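Long-range contacts in glutathione S-transferase (PDB 5ZFG), which probably conjugates glutathione to electrophilic compounds, as other glutathione S-transferases do, and metabolises the insecticide diazinon in the silkworm: residues 80-88 against 154-162; 133-144 against 175-186. All coordinates share one frame; numbering follows the deposited sequence.

Interaction 1: 80-88 against 154-162; sequences PGSPLYPQD and NHLTIADFP
The Y85 ring carries the terminal methyl of I158 over one face: I158 CD1 sits 4.0 Å from the ring centroid, 14° off the normal, a CH-pi contact. R92 makes a cation-pi contact with this tyrosine, whose hydroxyl is hydrogen-bonded to N96 of helix 89-114. H155 works by its edge instead: H155 NE2 meets P83 O at 2.8 Å, but the N-H is bent to 128° and the bond is weak; P86 CG lies near that ring plane. The F161 ring has T157 O over one face and takes the L84 methyl CD1 obliquely at CZ.

L84 carries the largest share of the contact. Its CG stands anti to the backbone N (chi1 -157°), and although CB points away, the branch returns: L84 CD1 lies 4.0 Å from L156 CD2, and L84 CG lies 3.9 Å from I158 CG2, the latter two side chains crossing at about a right angle. Shortened to an alanine, this residue would lose CG and both methyls, which is likely to leave a gap between L156, I158 and F161. The L84 backbone is held too, I158 N giving a 2.8 Å bond to L84 O in the carbonyl plane.

T157 and D160 form a capping box at the start of helix 160-172: T157 N donates to D160 OD2 at 2.9 Å, almost straight, while T157 OG1 takes a weaker bond from A159 N. The I158–L84 backbone bond thus fixes the register of the two segments; the weak H155 bond adds less, and burial of the L84 and I158 branches does the rest.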
loop_
_atom_site.group_PDB
_atom_site.type_symbol
_atom_site.label_atom_id
_atom_site.label_comp_id
_atom_site.label_asym_id
_atom_site.label_seq_id
_atom_site.Cartn_x
_atom_site.Cartn_y
_atom_site.Cartn_z
ATOM N N PRO B 80 -16.439 11.072 6.708
ATOM C CA PRO B 80 -15.413 11.893 6.032
ATOM C C PRO B 80 -14.840 12.995 6.896
ATOM O O PRO B 80 -13.680 13.377 6.704
ATOM C CB PRO B 80 -16.156 12.468 4.815
ATOM C CG PRO B 80 -17.602 12.340 5.148
ATOM C CD PRO B 80 -17.718 11.094 5.981
ATOM N N GLY B 81 -15.595 13.507 7.856
ATOM C CA GLY B 81 -15.038 14.504 8.739
ATOM C C GLY B 81 -14.308 13.977 9.951
ATOM O O GLY B 81 -13.912 14.783 10.796
ATOM N N SER B 82 -14.095 12.633 10.072
ATOM C CA SER B 82 -13.521 12.099 11.306
ATOM C C SER B 82 -12.010 12.322 11.358
ATOM O O SER B 82 -11.315 12.149 10.351
ATOM C CB SER B 82 -13.809 10.606 11.445
ATOM O OG SER B 82 -13.055 10.052 12.517
ATOM N N PRO B 83 -11.479 12.662 12.537
ATOM C CA PRO B 83 -10.023 12.751 12.703
ATOM C C PRO B 83 -9.317 11.414 12.577
ATOM O O PRO B 83 -8.081 11.399 12.514
ATOM C CB PRO B 83 -9.859 13.316 14.120
ATOM C CG PRO B 83 -11.197 13.856 14.493
ATOM C CD PRO B 83 -12.193 13.002 13.777
ATOM N N LEU B 84 -10.053 10.302 12.550
ATOM C CA LEU B 84 -9.421 9.008 12.304
ATOM C C LEU B 84 -8.792 8.948 10.909
ATOM O O LEU B 84 -7.912 8.116 10.673
ATOM C CB LEU B 84 -10.445 7.882 12.472
ATOM C CG LEU B 84 -9.994 6.460 12.800
ATOM C CD1 LEU B 84 -9.304 6.362 14.151
ATOM C CD2 LEU B 84 -11.175 5.521 12.778
ATOM N N TYR B 85 -9.221 9.813 9.988
ATOM C CA TYR B 85 -8.591 9.933 8.666
ATOM C C TYR B 85 -8.680 11.391 8.240
ATOM O O TYR B 85 -9.598 11.791 7.510
ATOM C CB TYR B 85 -9.265 9.016 7.641
ATOM C CG TYR B 85 -8.497 8.780 6.337
ATOM C CD1 TYR B 85 -7.111 8.907 6.274
ATOM C CD2 TYR B 85 -9.180 8.425 5.177
ATOM C CE1 TYR B 85 -6.411 8.688 5.074
ATOM C CE2 TYR B 85 -8.504 8.178 3.982
ATOM C CZ TYR B 85 -7.117 8.319 3.930
ATOM O OH TYR B 85 -6.480 8.085 2.722
ATOM N N PRO B 86 -7.735 12.218 8.680
ATOM C CA PRO B 86 -7.832 13.661 8.427
ATOM C C PRO B 86 -7.914 13.995 6.947
ATOM O O PRO B 86 -7.354 13.304 6.094
ATOM C CB PRO B 86 -6.541 14.213 9.042
ATOM C CG PRO B 86 -6.099 13.182 10.029
ATOM C CD PRO B 86 -6.529 11.867 9.450
ATOM N N GLN B 87 -8.600 15.096 6.653
ATOM C CA GLN B 87 -8.762 15.556 5.281
ATOM C C GLN B 87 -7.665 16.515 4.844
ATOM O O GLN B 87 -7.468 16.691 3.642
ATOM C CB GLN B 87 -10.130 16.224 5.105
ATOM C CG GLN B 87 -11.288 15.283 5.384
ATOM C CD GLN B 87 -12.631 15.985 5.377
ATOM O OE1 GLN B 87 -13.422 15.822 4.443
ATOM N NE2 GLN B 87 -12.903 16.764 6.424
ATOM N N ASP B 88 -6.953 17.128 5.785
ATOM C CA ASP B 88 -5.858 18.012 5.423
ATOM C C ASP B 88 -4.823 17.218 4.628
ATOM O O ASP B 88 -4.377 16.163 5.098
ATOM C CB ASP B 88 -5.205 18.597 6.666
ATOM C CG ASP B 88 -3.917 19.319 6.347
ATOM O OD1 ASP B 88 -3.989 20.380 5.673
ATOM O OD2 ASP B 88 -2.835 18.823 6.747
ATOM N N ASN B 154 -1.175 13.325 16.933
ATOM C CA ASN B 154 -1.355 13.274 18.377
ATOM C C ASN B 154 -2.697 12.691 18.772
ATOM O O ASN B 154 -3.063 12.758 19.952
ATOM C CB ASN B 154 -1.190 14.668 18.977
ATOM C CG ASN B 154 0.243 14.965 19.326
ATOM O OD1 ASN B 154 0.986 14.073 19.764
ATOM N ND2 ASN B 154 0.653 16.213 19.133
ATOM N N HIS B 155 -3.428 12.135 17.807
ATOM C CA HIS B 155 -4.658 11.402 18.047
ATOM C C HIS B 155 -4.635 10.127 17.212
ATOM O O HIS B 155 -3.864 10.005 16.252
ATOM C CB HIS B 155 -5.892 12.241 17.695
ATOM C CG HIS B 155 -5.956 12.633 16.255
ATOM N ND1 HIS B 155 -5.456 13.827 15.785
ATOM C CD2 HIS B 155 -6.455 11.983 15.177
ATOM C CE1 HIS B 155 -5.646 13.899 14.479
ATOM N NE2 HIS B 155 -6.251 12.792 14.087
ATOM N N LEU B 156 -5.502 9.190 17.589
ATOM C CA LEU B 156 -5.625 7.919 16.877
ATOM C C LEU B 156 -6.086 8.135 15.438
ATOM O O LEU B 156 -6.967 8.960 15.169
ATOM C CB LEU B 156 -6.617 7.008 17.610
ATOM C CG LEU B 156 -6.680 5.532 17.181
ATOM C CD1 LEU B 156 -5.477 4.762 17.689
ATOM C CD2 LEU B 156 -7.980 4.858 17.610
ATOM N N THR B 157 -5.462 7.406 14.497
ATOM C CA THR B 157 -5.898 7.401 13.101
ATOM C C THR B 157 -5.916 5.963 12.586
ATOM O O THR B 157 -5.431 5.042 13.247
ATOM C CB THR B 157 -4.997 8.253 12.192
ATOM O OG1 THR B 157 -3.687 7.681 12.141
ATOM C CG2 THR B 157 -4.895 9.708 12.678
ATOM N N ILE B 158 -6.461 5.768 11.377
ATOM C CA ILE B 158 -6.454 4.420 10.804
ATOM C C ILE B 158 -5.032 3.904 10.597
ATOM O O ILE B 158 -4.839 2.700 10.452
ATOM C CB ILE B 158 -7.245 4.321 9.472
ATOM C CG1 ILE B 158 -6.727 5.289 8.395
ATOM C CG2 ILE B 158 -8.774 4.459 9.699
ATOM C CD1 ILE B 158 -7.411 5.078 7.024
ATOM N N ALA B 159 -4.028 4.788 10.561
ATOM C CA ALA B 159 -2.650 4.319 10.438
ATOM C C ALA B 159 -2.225 3.504 11.654
ATOM O O ALA B 159 -1.338 2.648 11.550
ATOM C CB ALA B 159 -1.708 5.510 10.242
ATOM N N ASP B 160 -2.858 3.733 12.808
ATOM C CA ASP B 160 -2.437 3.039 14.018
ATOM C C ASP B 160 -2.784 1.552 13.988
ATOM O O ASP B 160 -1.981 0.729 14.432
ATOM C CB ASP B 160 -3.067 3.697 15.238
ATOM C CG ASP B 160 -2.425 5.011 15.550
ATOM O OD1 ASP B 160 -1.259 4.977 16.005
ATOM O OD2 ASP B 160 -3.055 6.061 15.284
ATOM N N PHE B 161 -3.969 1.193 13.489
ATOM C CA PHE B 161 -4.434 -0.188 13.622
ATOM C C PHE B 161 -3.512 -1.192 12.952
ATOM O O PHE B 161 -3.147 -2.182 13.607
ATOM C CB PHE B 161 -5.874 -0.348 13.109
ATOM C CG PHE B 161 -6.860 0.561 13.771
ATOM C CD1 PHE B 161 -6.947 0.630 15.159
ATOM C CD2 PHE B 161 -7.694 1.365 13.000
ATOM C CE1 PHE B 161 -7.851 1.505 15.767
ATOM C CE2 PHE B 161 -8.612 2.227 13.595
ATOM C CZ PHE B 161 -8.684 2.297 14.987
ATOM N N PRO B 162 -3.090 -1.023 11.687
ATOM C CA PRO B 162 -2.190 -2.032 11.114
ATOM C C PRO B 162 -0.880 -2.125 11.871
ATOM O O PRO B 162 -0.378 -3.240 12.077
ATOM C CB PRO B 162 -2.013 -1.558 9.653
ATOM C CG PRO B 162 -3.267 -0.733 9.384
ATOM C CD PRO B 162 -3.488 -0.023 10.683
#

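Interaction 2: 133-144 against 175-186; sequences HISLDVLETYLT and FDFSKYTKIHKW
Y180 lies flat against helix 133-144, with L136 CB directly over the centre of one face, 3.6 Å from the centroid and only 7° off the normal. The two side chains cross at about a right angle. The hydroxyl end of the tyrosine reaches the edge of the H133 imidazole, where Y180 OH and H133 ND1 are hydrogen-bonded at 2.8 Å; the two rings meet rim to rim. F175 completes an aromatic cluster, its ring set obliquely to that of H133.

E140 turns its carboxylate onto the first turn of helix 181-193. CG is anti to the backbone N and the chain bends at chi2 (83°), which brings both oxygens to the backbone N-H groups of K182 and I183. E140 OE2 takes K182 N through its syn lone pair at 3.0 Å, nearly straight, and E140 OE1 receives I183 N at 3.1 Å, also on the syn side but somewhat out of the carboxylate plane. A water donates to OE2 too. The negative group at this helix start would probably be stabilised by the helix dipole.

I183 is a knob in a hole made by L136, L139, E140 and L143. I183 CD1 comes within 3.7 Å of L136 CD2, while L143 CD1 lies 3.9 Å from I183 CG1. At one end, the aliphatic part of K182 runs across T144.

The short helical segments cross at 81° with their axes 8.8 Å apart. Helix 89-114 backs L136 and L139 through Y106, and helix 160-172 packs on F175, F177 and W186. On another side of helix 126-146, Y142 OH is hydrogen-bonded to Q51 of the second subunit.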
loop_
_atom_site.group_PDB
_atom_site.type_symbol
_atom_site.label_atom_id
_atom_site.label_comp_id
_atom_site.label_asym_id
_atom_site.label_seq_id
_atom_site.Cartn_x
_atom_site.Cartn_y
_atom_site.Cartn_z
ATOM N N HIS B 133 14.403 -5.899 13.856
ATOM C CA HIS B 133 14.936 -4.747 14.578
ATOM C C HIS B 133 15.041 -3.518 13.681
ATOM O O HIS B 133 14.858 -2.394 14.156
ATOM C CB HIS B 133 16.290 -5.106 15.210
ATOM C CG HIS B 133 16.153 -5.888 16.482
ATOM N ND1 HIS B 133 15.705 -5.320 17.654
ATOM C CD2 HIS B 133 16.355 -7.201 16.751
ATOM C CE1 HIS B 133 15.662 -6.243 18.600
ATOM N NE2 HIS B 133 16.051 -7.393 18.079
ATOM N N ILE B 134 15.317 -3.698 12.389
ATOM C CA ILE B 134 15.357 -2.546 11.491
ATOM C C ILE B 134 13.969 -1.916 11.353
ATOM O O ILE B 134 13.830 -0.683 11.358
ATOM C CB ILE B 134 15.952 -2.954 10.130
ATOM C CG1 ILE B 134 17.457 -3.202 10.282
ATOM C CG2 ILE B 134 15.716 -1.869 9.095
ATOM C CD1 ILE B 134 18.026 -4.178 9.288
ATOM N N SER B 135 12.917 -2.743 11.274
ATOM C CA SER B 135 11.556 -2.217 11.166
ATOM C C SER B 135 11.157 -1.461 12.424
ATOM O O SER B 135 10.560 -0.379 12.350
ATOM C CB SER B 135 10.565 -3.348 10.906
ATOM O OG SER B 135 10.820 -3.975 9.667
ATOM N N LEU B 136 11.444 -2.044 13.597
ATOM C CA LEU B 136 11.203 -1.339 14.846
ATOM C C LEU B 136 11.992 -0.039 14.889
ATOM O O LEU B 136 11.462 1.004 15.292
ATOM C CB LEU B 136 11.570 -2.242 16.028
ATOM C CG LEU B 136 10.658 -3.459 16.172
ATOM C CD1 LEU B 136 11.271 -4.517 17.064
ATOM C CD2 LEU B 136 9.291 -3.025 16.701
ATOM N N ASP B 137 13.259 -0.079 14.447
ATOM C CA ASP B 137 14.082 1.124 14.480
ATOM C C ASP B 137 13.492 2.221 13.597
ATOM O O ASP B 137 13.480 3.400 13.981
ATOM C CB ASP B 137 15.511 0.790 14.056
ATOM C CG ASP B 137 16.491 1.885 14.417
ATOM O OD1 ASP B 137 16.697 2.130 15.625
ATOM O OD2 ASP B 137 17.038 2.509 13.488
ATOM N N VAL B 138 12.967 1.846 12.429
ATOM C CA VAL B 138 12.381 2.827 11.519
ATOM C C VAL B 138 11.108 3.423 12.119
ATOM O O VAL B 138 10.914 4.644 12.102
ATOM C CB VAL B 138 12.129 2.204 10.131
ATOM C CG1 VAL B 138 11.276 3.146 9.264
ATOM C CG2 VAL B 138 13.444 1.874 9.431
ATOM N N LEU B 139 10.230 2.587 12.688
ATOM C CA LEU B 139 9.027 3.143 13.317
ATOM C C LEU B 139 9.380 4.003 14.524
ATOM O O LEU B 139 8.786 5.069 14.734
ATOM C CB LEU B 139 8.055 2.026 13.723
ATOM C CG LEU B 139 6.738 2.511 14.354
ATOM C CD1 LEU B 139 5.983 3.503 13.462
ATOM C CD2 LEU B 139 5.821 1.338 14.754
ATOM N N GLU B 140 10.350 3.556 15.330
ATOM C CA GLU B 140 10.835 4.378 16.432
ATOM C C GLU B 140 11.358 5.710 15.916
ATOM O O GLU B 140 11.100 6.764 16.515
ATOM C CB GLU B 140 11.924 3.623 17.203
ATOM C CG GLU B 140 12.504 4.380 18.411
ATOM C CD GLU B 140 11.651 4.248 19.658
ATOM O OE1 GLU B 140 10.694 3.445 19.645
ATOM O OE2 GLU B 140 11.936 4.941 20.659
ATOM N N THR B 141 12.072 5.682 14.791
ATOM C CA THR B 141 12.576 6.918 14.204
ATOM C C THR B 141 11.430 7.828 13.798
ATOM O O THR B 141 11.465 9.040 14.057
ATOM C CB THR B 141 13.476 6.609 13.007
ATOM O OG1 THR B 141 14.646 5.920 13.448
ATOM C CG2 THR B 141 13.893 7.885 12.308
ATOM N N TYR B 142 10.392 7.259 13.172
ATOM C CA TYR B 142 9.258 8.073 12.747
ATOM C C TYR B 142 8.564 8.712 13.948
ATOM O O TYR B 142 8.238 9.905 13.922
ATOM C CB TYR B 142 8.279 7.230 11.923
ATOM C CG TYR B 142 8.625 7.129 10.436
ATOM C CD1 TYR B 142 8.855 8.277 9.668
ATOM C CD2 TYR B 142 8.730 5.890 9.808
ATOM C CE1 TYR B 142 9.178 8.180 8.299
ATOM C CE2 TYR B 142 9.064 5.784 8.457
ATOM C CZ TYR B 142 9.265 6.932 7.703
ATOM O OH TYR B 142 9.593 6.835 6.355
ATOM N N LEU B 143 8.361 7.940 15.025
ATOM C CA LEU B 143 7.726 8.492 16.224
ATOM C C LEU B 143 8.585 9.580 16.859
ATOM O O LEU B 143 8.058 10.566 17.389
ATOM C CB LEU B 143 7.448 7.384 17.245
ATOM C CG LEU B 143 6.366 6.362 16.872
ATOM C CD1 LEU B 143 6.404 5.200 17.864
ATOM C CD2 LEU B 143 4.980 7.015 16.807
ATOM N N THR B 144 9.911 9.419 16.811
ATOM C CA THR B 144 10.807 10.447 17.344
ATOM C C THR B 144 10.690 11.742 16.550
ATOM O O THR B 144 10.643 12.835 17.126
ATOM C CB THR B 144 12.257 9.949 17.328
ATOM O OG1 THR B 144 12.367 8.731 18.071
ATOM C CG2 THR B 144 13.190 11.000 17.934
ATOM N N PHE B 175 8.411 -11.521 22.240
ATOM C CA PHE B 175 9.531 -10.740 21.729
ATOM C C PHE B 175 9.644 -9.452 22.531
ATOM O O PHE B 175 8.698 -8.659 22.570
ATOM C CB PHE B 175 9.299 -10.441 20.246
ATOM C CG PHE B 175 10.503 -9.890 19.521
ATOM C CD1 PHE B 175 10.933 -8.588 19.746
ATOM C CD2 PHE B 175 11.170 -10.665 18.581
ATOM C CE1 PHE B 175 12.029 -8.072 19.071
ATOM C CE2 PHE B 175 12.266 -10.164 17.900
ATOM C CZ PHE B 175 12.699 -8.863 18.148
ATOM N N ASP B 176 10.790 -9.236 23.171
ATOM C CA ASP B 176 10.997 -8.014 23.941
ATOM C C ASP B 176 11.371 -6.874 23.000
ATOM O O ASP B 176 12.415 -6.926 22.336
ATOM C CB ASP B 176 12.084 -8.225 24.996
ATOM C CG ASP B 176 12.493 -6.934 25.697
ATOM O OD1 ASP B 176 11.664 -6.005 25.854
ATOM O OD2 ASP B 176 13.672 -6.848 26.097
ATOM N N PHE B 177 10.525 -5.847 22.941
ATOM C CA PHE B 177 10.818 -4.658 22.151
ATOM C C PHE B 177 10.801 -3.409 23.026
ATOM O O PHE B 177 10.612 -2.297 22.531
ATOM C CB PHE B 177 9.871 -4.521 20.947
ATOM C CG PHE B 177 8.383 -4.590 21.271
ATOM C CD1 PHE B 177 7.640 -3.425 21.430
ATOM C CD2 PHE B 177 7.720 -5.814 21.333
ATOM C CE1 PHE B 177 6.264 -3.477 21.698
ATOM C CE2 PHE B 177 6.346 -5.878 21.597
ATOM C CZ PHE B 177 5.617 -4.715 21.778
ATOM N N SER B 178 11.036 -3.581 24.334
ATOM C CA SER B 178 10.948 -2.453 25.261
ATOM C C SER B 178 12.064 -1.438 25.055
ATOM O O SER B 178 11.902 -0.270 25.431
ATOM C CB SER B 178 10.957 -2.948 26.716
ATOM O OG SER B 178 12.118 -3.709 26.983
ATOM N N LYS B 179 13.188 -1.849 24.460
ATOM C CA LYS B 179 14.245 -0.894 24.166
ATOM C C LYS B 179 13.800 0.159 23.157
ATOM O O LYS B 179 14.413 1.232 23.089
ATOM C CB LYS B 179 15.496 -1.623 23.667
ATOM C CG LYS B 179 15.428 -2.147 22.240
ATOM C CD LYS B 179 16.828 -2.289 21.640
ATOM C CE LYS B 179 16.930 -3.482 20.696
ATOM N NZ LYS B 179 18.354 -3.874 20.429
ATOM N N TYR B 180 12.735 -0.108 22.395
ATOM C CA TYR B 180 12.131 0.879 21.500
ATOM C C TYR B 180 11.131 1.691 22.314
ATOM O O TYR B 180 9.930 1.427 22.321
ATOM C CB TYR B 180 11.506 0.187 20.291
ATOM C CG TYR B 180 12.556 -0.556 19.511
ATOM C CD1 TYR B 180 13.375 0.116 18.602
ATOM C CD2 TYR B 180 12.776 -1.915 19.718
ATOM C CE1 TYR B 180 14.359 -0.549 17.901
ATOM C CE2 TYR B 180 13.771 -2.593 19.023
ATOM C CZ TYR B 180 14.560 -1.897 18.118
ATOM O OH TYR B 180 15.547 -2.535 17.403
ATOM N N THR B 181 11.656 2.723 22.980
ATOM C CA THR B 181 10.938 3.431 24.038
ATOM C C THR B 181 9.587 3.952 23.566
ATOM O O THR B 181 8.560 3.750 24.224
ATOM C CB THR B 181 11.798 4.598 24.528
ATOM O OG1 THR B 181 13.034 4.090 25.038
ATOM C CG2 THR B 181 11.081 5.360 25.604
ATOM N N LYS B 182 9.576 4.653 22.435
ATOM C CA LYS B 182 8.349 5.291 21.986
ATOM C C LYS B 182 7.352 4.268 21.454
ATOM O O LYS B 182 6.146 4.399 21.692
ATOM C CB LYS B 182 8.677 6.358 20.942
ATOM C CG LYS B 182 9.695 7.385 21.457
ATOM C CD LYS B 182 9.951 8.488 20.444
ATOM C CE LYS B 182 10.736 9.638 21.063
ATOM N NZ LYS B 182 10.035 10.239 22.237
ATOM N N ILE B 183 7.826 3.239 20.746
ATOM C CA ILE B 183 6.921 2.166 20.331
ATOM C C ILE B 183 6.267 1.532 21.552
ATOM O O ILE B 183 5.041 1.404 21.627
ATOM C CB ILE B 183 7.662 1.107 19.497
ATOM C CG1 ILE B 183 8.125 1.675 18.152
ATOM C CG2 ILE B 183 6.754 -0.091 19.253
ATOM C CD1 ILE B 183 8.901 0.653 17.313
ATOM N N HIS B 184 7.084 1.124 22.529
ATOM C CA HIS B 184 6.555 0.443 23.709
ATOM C C HIS B 184 5.494 1.291 24.406
ATOM O O HIS B 184 4.431 0.785 24.782
ATOM C CB HIS B 184 7.705 0.099 24.664
ATOM C CG HIS B 184 7.309 -0.810 25.786
ATOM N ND1 HIS B 184 6.843 -0.340 26.996
ATOM C CD2 HIS B 184 7.301 -2.161 25.878
ATOM C CE1 HIS B 184 6.568 -1.364 27.785
ATOM N NE2 HIS B 184 6.834 -2.480 27.130
ATOM N N LYS B 185 5.750 2.591 24.560
ATOM C CA LYS B 185 4.769 3.478 25.179
ATOM C C LYS B 185 3.509 3.596 24.328
ATOM O O LYS B 185 2.392 3.483 24.840
ATOM C CB LYS B 185 5.399 4.852 25.417
ATOM C CG LYS B 185 4.487 5.877 26.057
ATOM C CD LYS B 185 3.933 5.405 27.389
ATOM C CE LYS B 185 3.308 6.571 28.157
ATOM N NZ LYS B 185 3.541 7.881 27.473
ATOM N N TRP B 186 3.673 3.830 23.021
ATOM C CA TRP B 186 2.527 3.957 22.119
ATOM C C TRP B 186 1.661 2.701 22.145
ATOM O O TRP B 186 0.429 2.777 22.259
ATOM C CB TRP B 186 3.042 4.248 20.704
ATOM C CG TRP B 186 2.146 3.837 19.559
ATOM C CD1 TRP B 186 1.084 4.526 19.063
ATOM C CD2 TRP B 186 2.285 2.667 18.739
ATOM N NE1 TRP B 186 0.532 3.850 17.999
ATOM C CE2 TRP B 186 1.253 2.708 17.779
ATOM C CE3 TRP B 186 3.176 1.591 18.727
ATOM C CZ2 TRP B 186 1.096 1.719 16.813
ATOM C CZ3 TRP B 186 3.007 0.600 17.779
ATOM C CH2 TRP B 186 1.970 0.672 16.832
HETATM O O HOH W 1 14.475 4.491 21.856
#

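Overall arrangement
Both contacts involve the helical part of the glutathione S-transferase fold, their centres about 21 Å apart, and helix 160-172 connects them. Interaction 1 holds the linker between helices 67-78 and 89-114 against the start of that helix; interaction 2 packs the helices that precede and follow it against each other. They touch where D160 OD1 accepts a probable hydrogen bond from W186 NE1 at 2.9 Å, so the aspartate of the capping box also meets the helix whose start E140 holds. Helix 89-114 serves both, through N96 at interaction 1 and Y106 at interaction 2. F161 of interaction 1 packs on S16, Q19 and A20 of helix 12-23, in the thioredoxin-like domain that binds glutathione in this family.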